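Local coordinates for protein putative glutaryl-CoA dehydrogenase (Thermus thermophilus, PDB 2EBA) that belongs to the acyl-CoA dehydrogenase family of flavoproteins and binds flavin-adenine dinucleotide in a pocket where its helical and strand domains meet, at residues A[17-22]-A[75-80]; A[35-40]-A[45-50]; A[93-98]-A[164-169]. All coordinates share one frame; numbering follows the deposited sequence.

Contact 1: residues A[17-22]-A[75-80]; sequences EVQKAA and YGLICY
Val18 meets Leu77 and Ile78 with no ring of either segment within touching distance of the other; the contact is aliphatic branches set against one another between two helices. One methyl of Val18, CG2, does the touching. It reaches Ile78 CG2 at 4.1 Å, a methyl-to-methyl approach in which the two branched side chains cross obliquely, and it stands 4.2 Å from Leu77 CB. With chi1 at -44°, CG1 of Val18 is anti to the carbonyl carbon, and CG2, the other branch, is the one turned to helix 72-85. One residue on, the CG of Gln19 lies 4.5 Å from Leu77 CD2, a loose approach of carbon to carbon. The two segments run nearly parallel, their axes 21° apart and 8.8 Å at closest, and Gln19 and Leu77 have the nearest CA atoms, 5.8 Å apart. Helix 13-29 thus lies beside helix 72-85 in the helical N-terminal part of the acyl-CoA dehydrogenase fold. Phe56 of a connecting loop packs on Ala22 and Ile78, while Leu77 also rests on Trp250 of helix 235-269, which places helix 72-85 between the N-terminal helix and the C-terminal helical domain.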
loop_
_atom_site.group_PDB
_atom_site.type_symbol
_atom_site.label_atom_id
_atom_site.label_comp_id
_atom_site.label_asym_id
_atom_site.label_seq_id
_atom_site.Cartn_x
_atom_site.Cartn_y
_atom_site.Cartn_z
ATOM N N GLU A 17 24.798 25.804 12.790
ATOM C CA GLU A 17 25.708 25.366 13.820
ATOM C C GLU A 17 24.955 24.778 15.021
ATOM O O GLU A 17 25.589 24.051 15.824
ATOM C CB GLU A 17 26.682 26.477 14.246
ATOM C CG GLU A 17 28.146 25.985 14.294
ATOM C CD GLU A 17 28.547 25.429 15.668
ATOM O OE1 GLU A 17 27.992 25.899 16.691
ATOM O OE2 GLU A 17 29.431 24.544 15.740
ATOM N N VAL A 18 23.645 25.032 15.193
ATOM C CA VAL A 18 23.009 24.381 16.342
ATOM C C VAL A 18 22.918 22.906 15.918
ATOM O O VAL A 18 22.953 22.006 16.768
ATOM C CB VAL A 18 21.599 24.963 16.747
ATOM C CG1 VAL A 18 21.650 26.478 16.726
ATOM C CG2 VAL A 18 20.527 24.416 15.876
ATOM N N GLN A 19 22.866 22.646 14.608
ATOM C CA GLN A 19 22.784 21.271 14.118
ATOM C C GLN A 19 24.118 20.562 14.314
ATOM O O GLN A 19 24.158 19.447 14.836
ATOM C CB GLN A 19 22.397 21.207 12.640
ATOM C CG GLN A 19 22.169 19.785 12.107
ATOM C CD GLN A 19 23.406 19.175 11.463
ATOM O OE1 GLN A 19 23.667 17.967 11.559
ATOM N NE2 GLN A 19 24.159 20.013 10.779
ATOM N N LYS A 20 25.216 21.192 13.919
ATOM C CA LYS A 20 26.507 20.533 14.057
ATOM C C LYS A 20 26.864 20.241 15.510
ATOM O O LYS A 20 27.362 19.166 15.814
ATOM C CB LYS A 20 27.597 21.384 13.440
ATOM C CG LYS A 20 27.287 21.869 12.016
ATOM C CD LYS A 20 27.675 20.819 10.952
ATOM C CE LYS A 20 26.464 20.330 10.197
ATOM N NZ LYS A 20 26.732 19.155 9.310
ATOM N N ALA A 21 26.620 21.199 16.395
ATOM C CA ALA A 21 26.979 21.027 17.800
ATOM C C ALA A 21 26.106 19.975 18.470
ATOM O O ALA A 21 26.604 19.179 19.284
ATOM C CB ALA A 21 26.797 22.348 18.519
ATOM N N ALA A 22 24.808 19.977 18.162
ATOM C CA ALA A 22 23.868 19.061 18.772
ATOM C C ALA A 22 24.370 17.632 18.474
ATOM O O ALA A 22 24.428 16.790 19.380
ATOM C CB ALA A 22 22.502 19.237 18.158
ATOM N N TYR A 75 14.995 24.912 16.493
ATOM C CA TYR A 75 14.334 24.019 17.439
ATOM C C TYR A 75 14.096 22.712 16.699
ATOM O O TYR A 75 14.404 21.636 17.201
ATOM C CB TYR A 75 13.008 24.639 17.914
ATOM C CG TYR A 75 12.091 23.727 18.730
ATOM C CD1 TYR A 75 12.598 22.892 19.728
ATOM C CD2 TYR A 75 10.710 23.734 18.520
ATOM C CE1 TYR A 75 11.748 22.090 20.491
ATOM C CE2 TYR A 75 9.858 22.944 19.271
ATOM C CZ TYR A 75 10.380 22.121 20.254
ATOM O OH TYR A 75 9.533 21.314 20.982
ATOM N N GLY A 76 13.563 22.824 15.484
ATOM C CA GLY A 76 13.305 21.648 14.678
ATOM C C GLY A 76 14.580 20.863 14.485
ATOM O O GLY A 76 14.580 19.642 14.566
ATOM N N LEU A 77 15.676 21.576 14.245
ATOM C CA LEU A 77 16.977 20.959 14.038
ATOM C C LEU A 77 17.530 20.254 15.267
ATOM O O LEU A 77 18.246 19.276 15.125
ATOM C CB LEU A 77 17.996 21.993 13.543
ATOM C CG LEU A 77 17.813 22.494 12.102
ATOM C CD1 LEU A 77 18.728 23.685 11.820
ATOM C CD2 LEU A 77 18.097 21.365 11.137
ATOM N N ILE A 78 17.236 20.729 16.471
ATOM C CA ILE A 78 17.769 20.027 17.622
ATOM C C ILE A 78 16.913 18.774 17.832
ATOM O O ILE A 78 17.408 17.726 18.242
ATOM C CB ILE A 78 17.792 20.896 18.919
ATOM C CG1 ILE A 78 16.419 20.935 19.556
ATOM C CG2 ILE A 78 18.283 22.292 18.625
ATOM C CD1 ILE A 78 16.401 20.223 20.863
ATOM N N CYS A 79 15.624 18.887 17.537
ATOM C CA CYS A 79 14.729 17.746 17.674
ATOM C C CYS A 79 15.192 16.648 16.729
ATOM O O CYS A 79 15.200 15.467 17.080
ATOM C CB CYS A 79 13.296 18.156 17.345
ATOM S SG CYS A 79 12.505 19.051 18.677
ATOM N N TYR A 80 15.589 17.065 15.532
ATOM C CA TYR A 80 16.084 16.182 14.480
ATOM C C TYR A 80 17.236 15.321 15.010
ATOM O O TYR A 80 17.210 14.083 14.963
ATOM C CB TYR A 80 16.580 17.043 13.303
ATOM C CG TYR A 80 17.008 16.269 12.082
ATOM C CD1 TYR A 80 16.095 15.967 11.066
ATOM C CD2 TYR A 80 18.313 15.793 11.959
ATOM C CE1 TYR A 80 16.471 15.212 9.957
ATOM C CE2 TYR A 80 18.700 15.031 10.857
ATOM C CZ TYR A 80 17.770 14.746 9.860
ATOM O OH TYR A 80 18.131 14.009 8.759
#

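Contact 2: residues A[35-40]-A[45-50]; sequences RDWWEE and THLIPR
Trp37 extends its six-membered ring over the gap to His46 and Leu47, meeting them through CZ2, CH2 and CZ3, obliquely to its plane. The imidazole plane stands at 83° to that of the indole with the two ring centroids 5.4 Å apart, an arrangement that is neither a stack nor a T. Seen from the histidine the geometry is sharper: Trp37 CZ2 lies in the imidazole plane, at the edge, 3.4 Å from His46 NE2. The same nitrogen is 3.6 Å from Trp37 CH2. His46 is placed there by a chi1 of 65°, which sets its CG between the backbone N and the carbonyl carbon. Leu47 serves both rings with different methyls. Its CD2 touches Trp37 CZ3 at 3.7 Å, the two side chains meeting at about a right angle, and its CD1 covers one face of the imidazole, offset toward the rim. On the helix side, Trp37 also meets the ring of His33, with planes about 25° apart, and packs on Pro44 of the intervening loop. The contact joins helix 31-39 to the residues leading into helix 48-54 across a short reversal of the chain. Next to it Trp38 packs on Met205 of the second subunit. Between the segments the chemistry is that of carbon surfaces and a ring nitrogen: no charges pair, so cohesion probably rests on dispersion and on burying Leu47, while His46 itself stays at the solvent side.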
loop_
_atom_site.group_PDB
_atom_site.type_symbol
_atom_site.label_atom_id
_atom_site.label_comp_id
_atom_site.label_asym_id
_atom_site.label_seq_id
_atom_site.Cartn_x
_atom_site.Cartn_y
_atom_site.Cartn_z
ATOM N N ARG A 35 21.721 2.272 23.670
ATOM C CA ARG A 35 21.344 0.857 23.687
ATOM C C ARG A 35 21.008 0.486 25.112
ATOM O O ARG A 35 19.844 0.307 25.465
ATOM C CB ARG A 35 22.490 -0.040 23.234
ATOM C CG ARG A 35 22.323 -0.663 21.871
ATOM C CD ARG A 35 23.232 -0.002 20.853
ATOM N NE ARG A 35 23.879 -0.997 20.004
ATOM C CZ ARG A 35 24.889 -0.737 19.177
ATOM N NH1 ARG A 35 25.377 0.497 19.088
ATOM N NH2 ARG A 35 25.412 -1.717 18.445
ATOM N N ASP A 36 22.038 0.375 25.943
ATOM C CA ASP A 36 21.870 0.022 27.338
ATOM C C ASP A 36 20.725 0.760 28.024
ATOM O O ASP A 36 19.909 0.130 28.690
ATOM C CB ASP A 36 23.179 0.262 28.066
ATOM C CG ASP A 36 24.339 -0.460 27.402
ATOM O OD1 ASP A 36 24.071 -1.358 26.567
ATOM O OD2 ASP A 36 25.508 -0.151 27.688
ATOM N N TRP A 37 20.638 2.069 27.880
ATOM C CA TRP A 37 19.554 2.764 28.550
ATOM C C TRP A 37 18.161 2.321 28.058
ATOM O O TRP A 37 17.256 2.132 28.880
ATOM C CB TRP A 37 19.710 4.272 28.387
ATOM C CG TRP A 37 20.984 4.832 28.953
ATOM C CD1 TRP A 37 21.751 4.327 29.987
ATOM C CD2 TRP A 37 21.598 6.072 28.579
ATOM N NE1 TRP A 37 22.793 5.186 30.268
ATOM C CE2 TRP A 37 22.721 6.265 29.422
ATOM C CE3 TRP A 37 21.305 7.049 27.612
ATOM C CZ2 TRP A 37 23.553 7.392 29.321
ATOM C CZ3 TRP A 37 22.127 8.160 27.515
ATOM C CH2 TRP A 37 23.239 8.321 28.363
ATOM N N TRP A 38 17.984 2.156 26.741
ATOM C CA TRP A 38 16.700 1.731 26.175
ATOM C C TRP A 38 16.429 0.332 26.757
ATOM O O TRP A 38 15.336 0.046 27.272
ATOM C CB TRP A 38 16.796 1.647 24.653
ATOM C CG TRP A 38 15.493 1.479 23.984
ATOM C CD1 TRP A 38 14.634 2.473 23.600
ATOM C CD2 TRP A 38 14.819 0.247 23.727
ATOM N NE1 TRP A 38 13.464 1.934 23.115
ATOM C CE2 TRP A 38 13.548 0.563 23.185
ATOM C CE3 TRP A 38 15.157 -1.107 23.911
ATOM C CZ2 TRP A 38 12.613 -0.410 22.829
ATOM C CZ3 TRP A 38 14.234 -2.077 23.555
ATOM C CH2 TRP A 38 12.972 -1.721 23.019
ATOM N N GLU A 39 17.458 -0.510 26.677
ATOM C CA GLU A 39 17.416 -1.880 27.166
ATOM C C GLU A 39 16.984 -1.968 28.631
ATOM O O GLU A 39 16.057 -2.713 28.948
ATOM C CB GLU A 39 18.793 -2.483 27.015
ATOM C CG GLU A 39 18.857 -3.855 26.484
ATOM C CD GLU A 39 20.268 -4.220 26.091
ATOM O OE1 GLU A 39 20.870 -3.424 25.309
ATOM O OE2 GLU A 39 20.750 -5.280 26.542
ATOM N N GLU A 40 17.657 -1.247 29.535
ATOM C CA GLU A 40 17.258 -1.315 30.938
ATOM C C GLU A 40 16.082 -0.387 31.221
ATOM O O GLU A 40 15.655 -0.236 32.353
ATOM C CB GLU A 40 18.442 -1.032 31.874
ATOM C CG GLU A 40 19.293 0.168 31.527
ATOM C CD GLU A 40 20.769 -0.142 31.685
ATOM O OE1 GLU A 40 21.221 -1.170 31.136
ATOM O OE2 GLU A 40 21.479 0.632 32.350
ATOM N N THR A 45 18.791 11.033 33.249
ATOM C CA THR A 45 18.570 12.336 33.860
ATOM C C THR A 45 19.781 13.253 33.820
ATOM O O THR A 45 19.641 14.464 33.663
ATOM C CB THR A 45 18.095 12.198 35.340
ATOM O OG1 THR A 45 19.078 11.496 36.115
ATOM C CG2 THR A 45 16.789 11.440 35.395
ATOM N N HIS A 46 20.980 12.689 33.954
ATOM C CA HIS A 46 22.211 13.476 33.944
ATOM C C HIS A 46 22.419 14.187 32.601
ATOM O O HIS A 46 23.387 14.934 32.430
ATOM C CB HIS A 46 23.406 12.576 34.176
ATOM C CG HIS A 46 23.618 11.593 33.062
ATOM N ND1 HIS A 46 24.781 11.534 32.330
ATOM C CD2 HIS A 46 22.791 10.681 32.522
ATOM C CE1 HIS A 46 24.656 10.617 31.383
ATOM N NE2 HIS A 46 23.455 10.078 31.475
ATOM N N LEU A 47 21.545 13.942 31.634
ATOM C CA LEU A 47 21.741 14.592 30.374
ATOM C C LEU A 47 20.874 15.842 30.314
ATOM O O LEU A 47 21.090 16.697 29.447
ATOM C CB LEU A 47 21.442 13.591 29.279
ATOM C CG LEU A 47 22.523 13.272 28.217
ATOM C CD1 LEU A 47 23.951 13.250 28.814
ATOM C CD2 LEU A 47 22.224 11.881 27.637
ATOM N N ILE A 48 19.912 15.957 31.224
ATOM C CA ILE A 48 19.053 17.126 31.260
ATOM C C ILE A 48 19.901 18.399 31.488
ATOM O O ILE A 48 19.694 19.416 30.824
ATOM C CB ILE A 48 18.027 16.986 32.361
ATOM C CG1 ILE A 48 17.142 15.786 32.035
ATOM C CG2 ILE A 48 17.235 18.262 32.523
ATOM C CD1 ILE A 48 16.281 15.353 33.149
ATOM N N PRO A 49 20.837 18.349 32.442
ATOM C CA PRO A 49 21.629 19.568 32.610
ATOM C C PRO A 49 22.450 19.836 31.343
ATOM O O PRO A 49 22.685 21.011 30.997
ATOM C CB PRO A 49 22.522 19.270 33.840
ATOM C CG PRO A 49 22.082 17.873 34.307
ATOM C CD PRO A 49 20.744 17.617 33.720
ATOM N N ARG A 50 22.865 18.794 30.631
ATOM C CA ARG A 50 23.648 18.989 29.402
ATOM C C ARG A 50 22.746 19.669 28.343
ATOM O O ARG A 50 23.197 20.565 27.648
ATOM C CB ARG A 50 24.159 17.667 28.823
ATOM C CG ARG A 50 25.141 16.987 29.762
ATOM C CD ARG A 50 26.371 17.837 30.055
ATOM N NE ARG A 50 27.245 17.870 28.895
ATOM C CZ ARG A 50 27.401 18.924 28.098
ATOM N NH1 ARG A 50 26.726 20.059 28.335
ATOM N NH2 ARG A 50 28.213 18.846 27.051
#

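Contact 3: residues A[93-98]-A[164-169]; sequences VSVQSS and ITNGNL. With FAD (flavin-adenine dinucleotide), chain I.
Val95, the residue of 93-98 that touches 164-169, is preceded by Val93, whose side chain points the other way, onto Leu82 of helix 72-85. The carbonyl of Val93 is gripped twice, by Ser97 N at 2.9 Å and by Ser97 OG at 2.8 Å, one on each side of the carbonyl plane. Ser94 OG bonds to Arg90 one turn back. Val95 then presents both methyls to the second segment: CG2 meets Thr165 CG2 at 3.7 Å, and CG1 meets Asn166 ND2 at 3.6 Å, the valine and asparagine side chains running antiparallel alongside each other. With chi1 at 177°, CG1 is turned away from the backbone N of Val95 and toward the Asn166 amide nitrogen, while CG2 turns to the threonine. Gln96 reaches past the contact to Leu120 O and Gly127 N, and since Asn166 ND2 bonds to Gly127 O, that glycine is held at both its backbone polar atoms. This is where the helical N-terminal domain of an acyl-CoA dehydrogenase leans on its strand-rich middle domain, beside the flavin. Strand 154-165 ends here in a type II turn from Ile164 to Gly167, with Asn166 at the position of positive phi. The turn offers Thr165 to the isoalloxazine of FAD: Thr165 N donates to FAD O4 at 2.9 Å, nearly straight at 165°, and Thr165 OG1 lies 3.2 Å from FAD N5. Ile164 CD1 approaches the pyrimidine end of the ring, 3.8 Å from FAD N3. Farther along the helix Ser97 OG also takes a bond from Gly58 N, and in the wider pi-type turn at 95-98 Ser98 packs on Gln243 and Ala244 of helix 235-269.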
loop_
_atom_site.group_PDB
_atom_site.type_symbol
_atom_site.label_atom_id
_atom_site.label_comp_id
_atom_site.label_asym_id
_atom_site.label_seq_id
_atom_site.Cartn_x
_atom_site.Cartn_y
_atom_site.Cartn_z
ATOM N N VAL A 93 12.722 16.848 25.588
ATOM C CA VAL A 93 12.823 18.228 25.141
ATOM C C VAL A 93 11.503 18.782 24.618
ATOM O O VAL A 93 11.210 19.972 24.811
ATOM C CB VAL A 93 13.903 18.394 24.070
ATOM C CG1 VAL A 93 13.952 19.841 23.601
ATOM C CG2 VAL A 93 15.236 17.973 24.640
ATOM N N SER A 94 10.705 17.934 23.965
ATOM C CA SER A 94 9.408 18.376 23.440
ATOM C C SER A 94 8.479 18.761 24.580
ATOM O O SER A 94 7.832 19.803 24.534
ATOM C CB SER A 94 8.744 17.274 22.618
ATOM O OG SER A 94 9.540 16.920 21.514
ATOM N N VAL A 95 8.417 17.899 25.589
ATOM C CA VAL A 95 7.589 18.118 26.759
ATOM C C VAL A 95 7.997 19.397 27.480
ATOM O O VAL A 95 7.182 20.290 27.672
ATOM C CB VAL A 95 7.715 16.928 27.722
ATOM C CG1 VAL A 95 6.904 17.179 28.987
ATOM C CG2 VAL A 95 7.246 15.676 27.025
ATOM N N GLN A 96 9.269 19.480 27.848
ATOM C CA GLN A 96 9.833 20.627 28.560
ATOM C C GLN A 96 9.663 21.927 27.803
ATOM O O GLN A 96 9.321 22.967 28.374
ATOM C CB GLN A 96 11.334 20.409 28.800
ATOM C CG GLN A 96 11.991 21.478 29.673
ATOM C CD GLN A 96 11.887 21.164 31.155
ATOM O OE1 GLN A 96 11.019 20.402 31.582
ATOM N NE2 GLN A 96 12.772 21.754 31.944
ATOM N N SER A 97 9.906 21.866 26.501
ATOM C CA SER A 97 9.819 23.029 25.655
ATOM C C SER A 97 8.410 23.397 25.209
ATOM O O SER A 97 7.956 24.504 25.478
ATOM C CB SER A 97 10.694 22.854 24.414
ATOM O OG SER A 97 12.034 22.606 24.774
ATOM N N SER A 98 7.716 22.486 24.537
ATOM C CA SER A 98 6.396 22.831 23.988
ATOM C C SER A 98 5.155 22.486 24.806
ATOM O O SER A 98 4.078 23.015 24.525
ATOM C CB SER A 98 6.254 22.227 22.586
ATOM O OG SER A 98 7.321 22.639 21.739
ATOM N N ILE A 164 1.651 9.905 31.032
ATOM C CA ILE A 164 2.238 11.240 31.060
ATOM C C ILE A 164 3.756 11.188 31.119
ATOM O O ILE A 164 4.324 10.655 32.074
ATOM C CB ILE A 164 1.710 12.033 32.260
ATOM C CG1 ILE A 164 0.180 11.964 32.270
ATOM C CG2 ILE A 164 2.197 13.483 32.198
ATOM C CD1 ILE A 164 -0.474 12.363 30.967
ATOM N N THR A 165 4.404 11.736 30.093
ATOM C CA THR A 165 5.862 11.766 30.024
ATOM C C THR A 165 6.404 12.638 31.140
ATOM O O THR A 165 5.800 13.649 31.492
ATOM C CB THR A 165 6.341 12.328 28.674
ATOM O OG1 THR A 165 5.906 11.459 27.628
ATOM C CG2 THR A 165 7.854 12.435 28.629
ATOM N N ASN A 166 7.544 12.234 31.691
ATOM C CA ASN A 166 8.179 12.952 32.790
ATOM C C ASN A 166 7.318 12.935 34.045
ATOM O O ASN A 166 7.553 13.713 34.969
ATOM C CB ASN A 166 8.462 14.411 32.400
ATOM C CG ASN A 166 9.589 14.537 31.398
ATOM O OD1 ASN A 166 10.355 13.592 31.193
ATOM N ND2 ASN A 166 9.712 15.713 30.784
ATOM N N GLY A 167 6.316 12.060 34.065
ATOM C CA GLY A 167 5.427 11.955 35.208
ATOM C C GLY A 167 6.128 11.855 36.553
ATOM O O GLY A 167 5.736 12.539 37.501
ATOM N N ASN A 168 7.162 11.014 36.645
ATOM C CA ASN A 168 7.918 10.842 37.894
ATOM C C ASN A 168 9.187 11.697 38.037
ATOM O O ASN A 168 9.894 11.596 39.040
ATOM C CB ASN A 168 8.294 9.370 38.103
ATOM C CG ASN A 168 7.141 8.550 38.609
ATOM O OD1 ASN A 168 6.156 8.342 37.907
ATOM N ND2 ASN A 168 7.251 8.083 39.842
ATOM N N LEU A 169 9.485 12.530 37.047
ATOM C CA LEU A 169 10.665 13.382 37.117
ATOM C C LEU A 169 10.237 14.805 37.453
ATOM O O LEU A 169 10.994 15.574 38.050
ATOM C CB LEU A 169 11.405 13.399 35.767
ATOM C CG LEU A 169 11.979 12.128 35.134
ATOM C CD1 LEU A 169 12.544 12.454 33.752
ATOM C CD2 LEU A 169 13.063 11.558 36.014
HETATM P PA FAD I . -7.637 6.007 21.842
HETATM O O1A FAD I . -8.722 5.128 22.428
HETATM O O2A FAD I . -7.779 7.508 21.841
HETATM O O5B FAD I . -7.345 5.466 20.343
HETATM C C5B FAD I . -7.251 4.189 19.981
HETATM C C4B FAD I . -7.392 3.840 18.521
HETATM O O4B FAD I . -8.673 4.565 17.921
HETATM C C3B FAD I . -6.415 4.849 17.707
HETATM O O3B FAD I . -6.182 4.183 16.471
HETATM C C2B FAD I . -7.184 6.086 17.186
HETATM O O2B FAD I . -6.791 6.471 15.924
HETATM C C1B FAD I . -8.540 5.462 16.973
HETATM N N9A FAD I . -9.547 6.594 17.150
HETATM C C8A FAD I . -9.740 7.301 18.252
HETATM N N7A FAD I . -10.755 8.188 17.981
HETATM C C5A FAD I . -11.183 7.999 16.703
HETATM C C6A FAD I . -12.188 8.603 15.874
HETATM N N6A FAD I . -12.959 9.607 16.325
HETATM N N1A FAD I . -12.358 8.148 14.590
HETATM C C2A FAD I . -11.590 7.132 14.091
HETATM N N3A FAD I . -10.622 6.539 14.864
HETATM C C4A FAD I . -10.413 6.951 16.169
HETATM N N1 FAD I . -0.547 12.307 26.672
HETATM C C2 FAD I . -0.366 13.512 27.310
HETATM O O2 FAD I . -1.329 14.281 27.477
HETATM N N3 FAD I . 0.873 13.868 27.768
HETATM C C4 FAD I . 1.952 13.032 27.601
HETATM O O4 FAD I . 3.069 13.370 28.039
HETATM C C4X FAD I . 1.787 11.789 26.954
HETATM N N5 FAD I . 2.847 10.920 26.794
HETATM C C5X FAD I . 2.684 9.692 26.198
HETATM C C6 FAD I . 3.789 8.809 26.084
HETATM C C7 FAD I . 3.624 7.528 25.499
HETATM C C7M FAD I . 4.844 6.633 25.428
HETATM C C8 FAD I . 2.341 7.127 25.008
HETATM C C8M FAD I . 2.076 5.779 24.372
HETATM C C9 FAD I . 1.253 8.010 25.120
HETATM C C9A FAD I . 1.387 9.308 25.717
HETATM N N10 FAD I . 0.309 10.206 25.869
HETATM C C10 FAD I . 0.495 11.424 26.481
HETATM C "C1'" FAD I . -1.050 9.873 25.418
HETATM C "C2'" FAD I . -1.217 9.799 23.929
HETATM O "O2'" FAD I . -1.411 11.107 23.415
HETATM C "C3'" FAD I . -2.367 8.872 23.664
HETATM O "O3'" FAD I . -1.862 7.540 23.668
HETATM C "C4'" FAD I . -3.072 9.115 22.334
HETATM O "O4'" FAD I . -3.988 10.209 22.444
HETATM C "C5'" FAD I . -3.850 7.884 21.913
HETATM O "O5'" FAD I . -5.022 7.766 22.694
HETATM P P FAD I . -5.404 6.467 23.585
HETATM O O1P FAD I . -4.188 5.666 23.935
HETATM O O2P FAD I . -6.249 6.956 24.736
HETATM O O3P FAD I . -6.251 5.580 22.556
#

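How the contacts relate
From the N terminus, helix 13-29 opens the long loop that contact 1 closes on helix 72-85. Contact 2 falls wholly within that loop, closing a short reversal between helices 31-39 and 48-54. Contact 3 begins after both, on helix 87-107, and closes far downstream on strand 154-165, so it follows them in series and brings the middle domain against the N-terminal one. Contacts 1 and 3 touch: Tyr75 OH lies 2.7 Å from Ser98 OG, a probable hydrogen bond, and Ile78 packs on Val93. Contact 2 reaches contact 3 by a methyl contact of Thr45 with Leu169, but stays about 8 Å, nearest atoms, from contact 1.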